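Local atomic coordinates of Lmo2125 protein (Listeria monocytogenes serovar 1/2a, PDB entry 5TU0), a protein that binds maltose between two lobes and, as a membrane-anchored lipoprotein, probably delivers it to a sugar transporter in the cell membrane. Residues Leu11-Asp16 / Pro62-Ser67; Ala171-Tyr176 / Leu261-Glu266; Glu266-Ala271 / Asn338-Pro343; Lys274-Ser279 / Gln289-Tyr294. The protein carries 2 engineered substitutions. All coordinates share one frame; numbering follows the deposited sequence. Where two conformers were deposited one is given.

Contact 1 (Leu11-Asp16 / Pro62-Ser67); sequences LTVSVD and PDVMMS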
# COMPACT_ATOMS: atom_id res chain seq x y z
N LEU A 11 2.19 -13.24 -27.39
CA LEU A 11 1.62 -12.68 -26.16
C LEU A 11 2.15 -11.26 -25.93
O LEU A 11 3.35 -11.04 -25.96
CB LEU A 11 2.03 -13.54 -24.97
CG LEU A 11 1.44 -13.15 -23.61
CD1 LEU A 11 -0.01 -13.61 -23.51
CD2 LEU A 11 2.26 -13.72 -22.46
N THR A 12 1.25 -10.30 -25.71
CA THR A 12 1.68 -8.92 -25.47
C THR A 12 1.64 -8.59 -23.98
O THR A 12 0.57 -8.65 -23.33
CB THR A 12 0.87 -7.92 -26.30
OG1 THR A 12 1.04 -8.21 -27.69
CG2 THR A 12 1.34 -6.50 -26.04
N VAL A 13 2.80 -8.21 -23.45
CA VAL A 13 2.98 -7.93 -22.03
C VAL A 13 3.25 -6.45 -21.90
O VAL A 13 4.22 -5.97 -22.48
CB VAL A 13 4.17 -8.74 -21.46
CG1 VAL A 13 4.45 -8.38 -19.99
CG2 VAL A 13 3.92 -10.22 -21.64
N SER A 14 2.38 -5.73 -21.19
CA SER A 14 2.54 -4.30 -20.99
C SER A 14 2.92 -3.99 -19.55
O SER A 14 2.22 -4.38 -18.61
CB SER A 14 1.26 -3.54 -21.36
OG SER A 14 1.48 -2.13 -21.31
N VAL A 15 4.01 -3.25 -19.38
CA VAL A 15 4.46 -2.88 -18.06
C VAL A 15 5.00 -1.48 -18.02
O VAL A 15 5.37 -0.90 -19.03
CB VAL A 15 5.55 -3.85 -17.50
CG1 VAL A 15 4.97 -5.22 -17.21
CG2 VAL A 15 6.77 -3.96 -18.43
N ASP A 16 5.03 -0.94 -16.81
CA ASP A 16 5.61 0.35 -16.54
C ASP A 16 7.10 0.30 -16.85
O ASP A 16 7.71 -0.77 -16.82
CB ASP A 16 5.39 0.68 -15.08
CG ASP A 16 5.79 2.07 -14.74
OD1 ASP A 16 7.02 2.33 -14.66
OD2 ASP A 16 4.87 2.88 -14.53
N PRO A 62 -3.23 -4.86 -24.47
CA PRO A 62 -2.26 -5.93 -24.22
C PRO A 62 -2.96 -7.15 -23.61
O PRO A 62 -4.08 -7.03 -23.08
CB PRO A 62 -1.30 -5.30 -23.18
CG PRO A 62 -2.15 -4.31 -22.48
CD PRO A 62 -3.02 -3.72 -23.54
N ASP A 63 -2.33 -8.31 -23.68
CA ASP A 63 -2.89 -9.53 -23.10
C ASP A 63 -2.73 -9.58 -21.60
O ASP A 63 -3.65 -10.03 -20.89
CB ASP A 63 -2.20 -10.75 -23.68
CG ASP A 63 -2.45 -10.89 -25.15
OD1 ASP A 63 -3.63 -11.02 -25.53
OD2 ASP A 63 -1.46 -10.90 -25.91
N VAL A 64 -1.56 -9.16 -21.10
CA VAL A 64 -1.30 -9.15 -19.66
C VAL A 64 -0.65 -7.84 -19.26
O VAL A 64 0.04 -7.20 -20.05
CB VAL A 64 -0.41 -10.32 -19.20
CG1 VAL A 64 -1.12 -11.66 -19.41
CG2 VAL A 64 0.91 -10.30 -19.93
N MET A 65 -0.90 -7.44 -18.02
CA MET A 65 -0.37 -6.21 -17.47
C MET A 65 -0.39 -6.32 -15.94
O MET A 65 -0.75 -7.35 -15.41
CB MET A 65 -1.20 -5.03 -17.98
CG MET A 65 -2.64 -5.00 -17.47
SD MET A 65 -3.87 -4.60 -18.74
CE MET A 65 -3.96 -6.23 -19.47
N MET A 66 -0.01 -5.26 -15.25
CA MET A 66 -0.04 -5.27 -13.81
C MET A 66 -1.07 -4.27 -13.31
O MET A 66 -1.52 -3.39 -14.05
CB MET A 66 1.35 -4.93 -13.25
CG MET A 66 2.44 -5.92 -13.66
SD MET A 66 4.09 -5.37 -13.17
CE MET A 66 3.89 -5.23 -11.42
N SER A 67 -1.45 -4.42 -12.05
CA SER A 67 -2.37 -3.51 -11.40
C SER A 67 -2.13 -3.50 -9.90
O SER A 67 -1.78 -4.53 -9.32
CB SER A 67 -3.82 -3.92 -11.66
OG SER A 67 -4.73 -3.10 -10.94
O HOH W 1 1.27 -2.96 -16.49
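The carboxylate of Asp63 meets Thr12 at one edge and Leu11 on one side of its plane. OD2 accepts the backbone N of Thr12 through its anti lone pair, with Thr12 N and Asp63 OD2 2.8 Å apart and the bond almost straight (174°). Leu11 CD1 stands off the carboxylate plane and lies 3.6 Å from Asp63 CB. OD1 is hydrogen-bonded to the side chains of Ser282 and Asn284, so the group is gripped at both oxygens. The pyrrolidine of Pro62 meets Ser14 through its CB and CG; Pro62 CB is 3.6 Å from Ser14 CB.

Behind these groups the backbones form a parallel pairing. Val64 N gives to Thr12 O at 3.1 Å, and Ser14 N gives to Val64 O at 3.0 Å. This is a single bridge, Val13 with Val64. A water then takes over, donating to Ser14 O and accepting from Met66 N. On the side away from Pro62 and Ser14, the side chains of Val13 and Val64 cross, with Leu11 beside them, and Val15 CG1 reaches Met66 SD at 4.1 Å.

Strand 10-15 is flanked by strand 37-42 and strand 64-68 by strand 272-278, an order found in the first lobe of solute-binding proteins. Trp276 and helix 285-295 cover the valine side, and helix 45-58 covers Ser14 and Met65.

Contact 2 (Ala171-Tyr176 / Leu261-Glu266); sequences AGYGGY and LNNGKE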
# COMPACT_ATOMS: atom_id res chain seq x y z
N ALA A 171 -6.86 1.09 13.20
CA ALA A 171 -7.01 -0.34 13.12
C ALA A 171 -6.23 -1.05 14.24
O ALA A 171 -6.67 -2.08 14.77
CB ALA A 171 -6.58 -0.84 11.75
N GLY A 172 -5.09 -0.48 14.64
CA GLY A 172 -4.29 -1.08 15.72
C GLY A 172 -5.06 -1.08 17.03
O GLY A 172 -4.81 -1.91 17.92
N TYR A 173 -5.98 -0.12 17.16
CA TYR A 173 -6.86 -0.02 18.33
C TYR A 173 -8.20 -0.79 18.18
O TYR A 173 -9.01 -0.79 19.11
CB TYR A 173 -7.11 1.44 18.67
CG TYR A 173 -5.99 2.07 19.49
CD1 TYR A 173 -6.04 2.02 20.89
CD2 TYR A 173 -4.91 2.70 18.89
CE1 TYR A 173 -5.05 2.59 21.66
CE2 TYR A 173 -3.91 3.29 19.66
CZ TYR A 173 -3.98 3.22 21.04
OH TYR A 173 -2.99 3.79 21.81
N GLY A 174 -8.43 -1.44 17.05
CA GLY A 174 -9.67 -2.20 16.85
C GLY A 174 -10.63 -1.60 15.83
O GLY A 174 -11.71 -2.14 15.62
N GLY A 175 -10.24 -0.50 15.20
CA GLY A 175 -11.06 0.09 14.17
C GLY A 175 -10.97 -0.73 12.88
O GLY A 175 -10.07 -1.54 12.71
N TYR A 176 -11.92 -0.52 11.99
CA TYR A 176 -11.91 -1.18 10.68
C TYR A 176 -12.75 -0.34 9.73
O TYR A 176 -13.59 0.44 10.16
CB TYR A 176 -12.43 -2.63 10.77
CG TYR A 176 -13.84 -2.77 11.32
CD1 TYR A 176 -14.94 -2.74 10.47
CD2 TYR A 176 -14.07 -2.92 12.69
CE1 TYR A 176 -16.22 -2.86 10.96
CE2 TYR A 176 -15.35 -3.02 13.19
CZ TYR A 176 -16.43 -3.00 12.32
OH TYR A 176 -17.70 -3.10 12.79
N LEU A 261 2.19 0.05 19.29
CA LEU A 261 1.29 1.03 19.90
C LEU A 261 1.22 0.89 21.42
O LEU A 261 1.63 -0.14 21.97
CB LEU A 261 -0.12 0.91 19.29
CG LEU A 261 -0.25 1.21 17.79
CD1 LEU A 261 -1.59 0.76 17.22
CD2 LEU A 261 -0.02 2.70 17.52
N ASN A 262 0.70 1.92 22.09
CA ASN A 262 0.56 1.94 23.55
C ASN A 262 -0.31 0.85 24.16
O ASN A 262 -0.20 0.59 25.36
CB ASN A 262 0.06 3.33 24.03
CG ASN A 262 1.11 4.43 23.83
OD1 ASN A 262 2.21 4.19 23.27
ND2 ASN A 262 0.77 5.63 24.26
N ASN A 263 -1.18 0.24 23.35
CA ASN A 263 -2.01 -0.88 23.82
C ASN A 263 -1.29 -2.23 23.67
O ASN A 263 -1.87 -3.29 23.96
CB ASN A 263 -3.35 -0.93 23.05
CG ASN A 263 -3.18 -1.15 21.56
OD1 ASN A 263 -2.07 -1.20 21.03
ND2 ASN A 263 -4.31 -1.27 20.85
N GLY A 264 -0.05 -2.20 23.19
CA GLY A 264 0.74 -3.43 23.00
C GLY A 264 0.50 -4.11 21.67
O GLY A 264 1.11 -5.15 21.38
N LYS A 265 -0.37 -3.53 20.85
CA LYS A 265 -0.68 -4.10 19.54
C LYS A 265 0.10 -3.41 18.44
O LYS A 265 0.60 -2.29 18.63
CB LYS A 265 -2.19 -4.04 19.26
CG LYS A 265 -2.98 -4.82 20.29
CD LYS A 265 -4.44 -4.97 19.91
CE LYS A 265 -5.12 -5.93 20.89
NZ LYS A 265 -6.50 -6.30 20.48
N GLU A 266 0.24 -4.10 17.32
CA GLU A 266 0.96 -3.57 16.19
C GLU A 266 0.11 -2.61 15.37
O GLU A 266 -1.11 -2.76 15.27
CB GLU A 266 1.46 -4.70 15.28
CG GLU A 266 2.44 -5.63 15.96
CD GLU A 266 3.65 -4.89 16.51
OE1 GLU A 266 4.32 -4.19 15.73
OE2 GLU A 266 3.93 -4.99 17.71
O HOH W 2 -0.32 4.30 20.85
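Tyr173 and Asn263 pack with flat groups only 30° apart, at a Schellman motif that ends helix 163-172. Gly174, with positive phi, is the residue that leaves the helix there. Asn263 sits in a type I beta turn from Leu261 to Gly264 and also makes an Asx turn. Its ND2 lies over one face of the Tyr173 ring, 3.7 Å above the plane and offset toward the rim. The same nitrogen donates to Gly172 O at 3.0 Å. That oxygen lies in the amide plane of Asn263, while ND2 is well out of the Gly172 carbonyl plane. The other end of the amide is fixed as well, because OD1 accepts Lys265 N at 2.9 Å. CG of Asn263 lies between its own N and carbonyl carbon (chi1 62°), which lets the amide serve both partners.

Asn262 is turned more steeply against the tyrosine ring, at 68°. Its amide is bound to Glu136, while a water joins its backbone N to Tyr173 OH. Leu261 packs toward the helix end, and its CD1 also approaches Tyr173 CD2, at 4.2 Å. Gly172 has no side chain in the way, and Leu261 CD1 comes to 3.6 Å from Gly172 CA.

Contact 3 (Glu266-Ala271 / Asn338-Pro343); sequences EYSPFA and NAQPMP
The two loops run 43° apart and make a single parallel beta bridge between Phe270 and Gln340. Gln340 N gives to Pro269 O at 3.1 Å, and Ala271 N gives to Gln340 O at 2.8 Å. Phe270 CA adds a C-H contact to Gln340 O. One residue further on, a water carries the link from Met342 N to Ala271 O.

The main side-chain pair is Phe270 with Met342, a Met-aromatic contact. Met342 CB lies 3.6 Å from Phe270 CD1. The methionine chain is extended through chi2 and bends at its last torsion (chi3 -59°), which brings CE over the ring face. CE is 4.1 Å from the centroid of the Phe270 ring, and SD stands above the same ring at a longer distance. The Met342 side chain is also about 5 Å from a bound glucose unit of the maltose. Pro343 CD also reaches Phe270 CE1. Nearby, the methyls of Ala271 and Ala339 touch, with CB to CB at 3.6 Å. At the far end Glu266 crosses Asn338 obliquely, carboxylate and amide planes 40° apart. Here the aliphatic part of the glutamate does the touching, with Glu266 CG 3.3 Å from Asn338 OD1. The carboxylate itself turns to Lys257, in a salt bridge, and to Thr260.

Phe270 stacks on Tyr167 of helix 163-172. Pro341 rests on helix 94-99, and Met342 on helix 348-363. Loop 266-271 leads directly into strand 272-278, consistent with a linker between lobes.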
# COMPACT_ATOMS: atom_id res chain seq x y z
N GLU A 266 0.24 -4.10 17.32
CA GLU A 266 0.96 -3.57 16.19
C GLU A 266 0.11 -2.61 15.37
O GLU A 266 -1.11 -2.76 15.27
CB GLU A 266 1.46 -4.70 15.28
CG GLU A 266 2.44 -5.63 15.96
CD GLU A 266 3.65 -4.89 16.51
OE1 GLU A 266 4.32 -4.19 15.73
OE2 GLU A 266 3.93 -4.99 17.71
N TYR A 267 0.78 -1.61 14.81
CA TYR A 267 0.16 -0.69 13.86
C TYR A 267 -0.28 -1.62 12.72
O TYR A 267 0.49 -2.49 12.30
CB TYR A 267 1.21 0.31 13.39
CG TYR A 267 0.70 1.60 12.85
CD1 TYR A 267 0.32 1.73 11.50
CD2 TYR A 267 0.66 2.74 13.64
CE1 TYR A 267 -0.11 2.95 11.00
CE2 TYR A 267 0.24 3.95 13.14
CZ TYR A 267 -0.13 4.05 11.82
OH TYR A 267 -0.57 5.28 11.34
N SER A 268 -1.50 -1.41 12.21
CA SER A 268 -2.09 -2.30 11.21
C SER A 268 -2.44 -1.57 9.92
O SER A 268 -3.61 -1.37 9.61
CB SER A 268 -3.31 -2.96 11.82
OG SER A 268 -2.96 -3.65 13.01
N PRO A 269 -1.41 -1.19 9.14
CA PRO A 269 -1.64 -0.42 7.93
C PRO A 269 -2.26 -1.23 6.80
O PRO A 269 -2.41 -2.43 6.95
CB PRO A 269 -0.24 0.01 7.54
CG PRO A 269 0.61 -1.14 7.97
CD PRO A 269 -0.01 -1.61 9.25
N PHE A 270 -2.66 -0.57 5.72
CA PHE A 270 -3.17 -1.29 4.55
C PHE A 270 -2.06 -2.14 3.92
O PHE A 270 -0.91 -1.70 3.83
CB PHE A 270 -3.72 -0.34 3.47
CG PHE A 270 -5.00 0.36 3.86
CD1 PHE A 270 -6.13 -0.37 4.17
CD2 PHE A 270 -5.07 1.75 3.90
CE1 PHE A 270 -7.31 0.27 4.52
CE2 PHE A 270 -6.25 2.39 4.25
CZ PHE A 270 -7.37 1.65 4.55
N ALA A 271 -2.41 -3.36 3.51
CA ALA A 271 -1.49 -4.27 2.83
C ALA A 271 -1.61 -3.97 1.34
O ALA A 271 -2.58 -4.38 0.71
CB ALA A 271 -1.87 -5.71 3.11
N ASN A 338 1.27 -7.64 9.86
CA ASN A 338 0.20 -6.95 10.58
C ASN A 338 -0.67 -6.07 9.69
O ASN A 338 -1.54 -5.38 10.19
CB ASN A 338 0.82 -6.10 11.70
CG ASN A 338 1.70 -6.92 12.63
OD1 ASN A 338 2.88 -6.63 12.80
ND2 ASN A 338 1.14 -7.95 13.20
N ALA A 339 -0.44 -6.08 8.37
CA ALA A 339 -1.22 -5.27 7.44
C ALA A 339 -2.44 -6.02 6.93
O ALA A 339 -2.36 -7.24 6.70
CB ALA A 339 -0.36 -4.83 6.27
N GLN A 340 -3.55 -5.31 6.74
CA GLN A 340 -4.76 -5.91 6.18
C GLN A 340 -5.09 -5.33 4.82
O GLN A 340 -4.84 -4.16 4.58
CB GLN A 340 -5.98 -5.76 7.08
CG GLN A 340 -6.31 -4.35 7.52
CD GLN A 340 -5.62 -3.99 8.81
OE1 GLN A 340 -4.41 -4.05 8.90
NE2 GLN A 340 -6.40 -3.63 9.82
N PRO A 341 -5.65 -6.15 3.92
CA PRO A 341 -6.01 -5.61 2.62
C PRO A 341 -7.03 -4.47 2.72
O PRO A 341 -7.94 -4.53 3.56
CB PRO A 341 -6.66 -6.80 1.89
CG PRO A 341 -6.18 -8.00 2.58
CD PRO A 341 -5.89 -7.61 3.99
N MET A 342 -6.86 -3.46 1.89
CA MET A 342 -7.81 -2.39 1.79
C MET A 342 -9.03 -3.02 1.12
O MET A 342 -8.86 -3.81 0.20
CB MET A 342 -7.25 -1.29 0.88
CG MET A 342 -8.18 -0.11 0.67
SD MET A 342 -7.59 1.08 -0.56
CE MET A 342 -6.02 1.57 0.16
N PRO A 343 -10.25 -2.67 1.56
CA PRO A 343 -11.43 -3.23 0.85
C PRO A 343 -11.37 -2.90 -0.63
O PRO A 343 -10.97 -1.78 -1.00
CB PRO A 343 -12.61 -2.50 1.52
CG PRO A 343 -12.11 -2.14 2.89
CD PRO A 343 -10.66 -1.83 2.71
O HOH W 3 4.18 -4.45 13.05
O HOH W 4 -4.92 -3.45 -0.12

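Contact 4 (Lys274-Ser279 / Gln289-Tyr294); sequences KGWVVS and QKWLDY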
# COMPACT_ATOMS: atom_id res chain seq x y z
N LYS A 274 1.03 -5.19 -5.85
CA LYS A 274 0.62 -5.33 -7.23
C LYS A 274 0.50 -6.80 -7.64
O LYS A 274 1.20 -7.69 -7.11
CB LYS A 274 1.66 -4.66 -8.14
CG LYS A 274 1.91 -3.17 -7.90
CD LYS A 274 2.86 -2.63 -8.97
CE LYS A 274 3.33 -1.19 -8.74
NZ LYS A 274 4.41 -1.16 -7.73
N GLY A 275 -0.38 -7.03 -8.60
CA GLY A 275 -0.60 -8.35 -9.16
C GLY A 275 -0.54 -8.27 -10.69
O GLY A 275 -0.65 -7.19 -11.29
N TRP A 276 -0.36 -9.43 -11.31
CA TRP A 276 -0.42 -9.55 -12.74
C TRP A 276 -1.87 -9.88 -13.09
O TRP A 276 -2.52 -10.68 -12.40
CB TRP A 276 0.52 -10.65 -13.23
CG TRP A 276 1.94 -10.25 -13.28
CD1 TRP A 276 2.88 -10.41 -12.31
CD2 TRP A 276 2.60 -9.62 -14.38
NE1 TRP A 276 4.10 -9.93 -12.75
CE2 TRP A 276 3.94 -9.42 -14.01
CE3 TRP A 276 2.17 -9.19 -15.64
CZ2 TRP A 276 4.87 -8.83 -14.87
CZ3 TRP A 276 3.09 -8.60 -16.49
CH2 TRP A 276 4.42 -8.42 -16.10
N VAL A 277 -2.39 -9.25 -14.13
CA VAL A 277 -3.77 -9.45 -14.56
C VAL A 277 -3.83 -9.75 -16.04
O VAL A 277 -2.88 -9.44 -16.77
CB VAL A 277 -4.64 -8.23 -14.22
CG1 VAL A 277 -4.57 -7.94 -12.72
CG2 VAL A 277 -4.23 -6.98 -15.01
N VAL A 278 -4.93 -10.38 -16.47
CA VAL A 278 -5.15 -10.77 -17.87
C VAL A 278 -6.35 -10.02 -18.43
O VAL A 278 -7.41 -10.00 -17.81
CB VAL A 278 -5.43 -12.28 -17.99
CG1 VAL A 278 -5.73 -12.67 -19.44
CG2 VAL A 278 -4.26 -13.07 -17.44
N SER A 279 -6.17 -9.40 -19.59
CA SER A 279 -7.27 -8.72 -20.26
C SER A 279 -8.40 -9.70 -20.57
O SER A 279 -8.16 -10.78 -21.09
CB SER A 279 -6.76 -8.11 -21.57
OG SER A 279 -7.82 -7.62 -22.36
N GLN A 289 -2.41 -17.22 -19.00
CA GLN A 289 -2.48 -17.96 -17.72
C GLN A 289 -1.10 -18.56 -17.42
O GLN A 289 -0.62 -18.49 -16.28
CB GLN A 289 -3.53 -19.07 -17.77
CG GLN A 289 -3.57 -19.94 -16.52
CD GLN A 289 -4.05 -19.17 -15.29
OE1 GLN A 289 -5.20 -18.73 -15.25
NE2 GLN A 289 -3.19 -19.04 -14.28
N LYS A 290 -0.48 -19.13 -18.45
CA LYS A 290 0.85 -19.70 -18.30
C LYS A 290 1.84 -18.60 -17.89
O LYS A 290 2.68 -18.82 -17.05
CB LYS A 290 1.28 -20.44 -19.56
CG LYS A 290 0.47 -21.71 -19.82
CD LYS A 290 0.89 -22.35 -21.13
CE LYS A 290 0.19 -23.68 -21.40
NZ LYS A 290 -1.28 -23.53 -21.61
N TRP A 291 1.70 -17.40 -18.45
CA TRP A 291 2.57 -16.26 -18.08
C TRP A 291 2.43 -15.89 -16.61
O TRP A 291 3.42 -15.68 -15.93
CB TRP A 291 2.30 -15.03 -18.96
CG TRP A 291 3.13 -13.85 -18.54
CD1 TRP A 291 2.75 -12.83 -17.72
CD2 TRP A 291 4.50 -13.61 -18.86
NE1 TRP A 291 3.78 -11.95 -17.53
CE2 TRP A 291 4.88 -12.41 -18.22
CE3 TRP A 291 5.44 -14.29 -19.64
CZ2 TRP A 291 6.16 -11.87 -18.35
CZ3 TRP A 291 6.72 -13.74 -19.77
CH2 TRP A 291 7.06 -12.55 -19.12
N LEU A 292 1.19 -15.80 -16.12
CA LEU A 292 0.98 -15.50 -14.70
C LEU A 292 1.67 -16.52 -13.78
O LEU A 292 2.30 -16.15 -12.78
CB LEU A 292 -0.51 -15.38 -14.37
CG LEU A 292 -1.13 -13.97 -14.45
CD1 LEU A 292 -0.94 -13.35 -15.83
CD2 LEU A 292 -2.61 -14.00 -14.07
N ASP A 293 1.54 -17.81 -14.13
CA ASP A 293 2.13 -18.91 -13.35
C ASP A 293 3.66 -18.87 -13.42
O ASP A 293 4.34 -19.25 -12.47
CB ASP A 293 1.64 -20.28 -13.86
CG ASP A 293 0.14 -20.51 -13.58
OD1 ASP A 293 -0.46 -19.75 -12.79
OD2 ASP A 293 -0.43 -21.46 -14.17
N TYR A 294 4.17 -18.46 -14.58
CA TYR A 294 5.61 -18.30 -14.77
C TYR A 294 6.18 -17.12 -13.96
O TYR A 294 7.08 -17.28 -13.12
CB TYR A 294 5.90 -18.06 -16.26
CG TYR A 294 7.34 -17.77 -16.61
CD1 TYR A 294 8.27 -18.80 -16.70
CD2 TYR A 294 7.78 -16.47 -16.88
CE1 TYR A 294 9.60 -18.55 -17.04
CE2 TYR A 294 9.11 -16.21 -17.22
CZ TYR A 294 10.02 -17.26 -17.29
OH TYR A 294 11.34 -17.05 -17.61
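Trp276 meets Leu292 at its root and Trp291 along its ring. Its CB lies 3.9 Å from Leu292 CG, with Leu292 CD1 just beyond. CD2 is the first ring atom to feel Trp291, at 4.1 Å from its NE1. CE3 and CZ3 come closer, CZ3 to 3.6 Å of Trp291 NE1. CH2 lies a little farther from that nitrogen and also packs on Val15 of strand 10-15.

The two indoles thus form a T-shaped pair. The edge of Trp291 carrying NE1 points at the face of the six-membered ring of Trp276. The planes stand at 76°, and the nitrogen is offset toward the rim. Trp291 CG is anti to its backbone N (chi1 177°), which sends this edge across to the strand. Trp291 makes a second edge-to-face contact with Phe30.

Leu292 packs next to the ring pair. Its CD2 lies 3.7 Å from Trp276 O. Its CD1 lies 3.7 Å from Val278 CG2, two residues along the strand. Val84 covers Leu292 and Val278 as well.

Strand 274-278 and helix 289-294 run antiparallel, at 169°, with axes 8.9 Å apart. The loop between them and the first turn of the helix, Ser282 to Asp286, hold the bound tartronate. A strand followed by a helix packed back along it is a beta-alpha unit, typical of the alpha/beta lobes of solute-binding proteins.

Contacts 1 and 4 belong to one lobe, contacts 2 and 3 to the region across the sugar. Along the chain the order is 1, then 2, then 3, with contact 4 nested inside the loop that contact 3 closes. Contacts 1 and 4 have centres 9 Å apart and share a sheet, since strands 64-68 and 272-278 are neighbours; Met65 O is 2.8 Å from Val277 N. Contacts 2 and 3 have centres 11 Å apart and share Glu266. Contacts 1 and 2 are 38 Å apart by centres, on opposite sides of the chain's centre. The chain from 261 to 279 passes through contacts 2, 3 and 4, so one run of chain joins both regions, and contact 3 is the part that comes near the bound maltose.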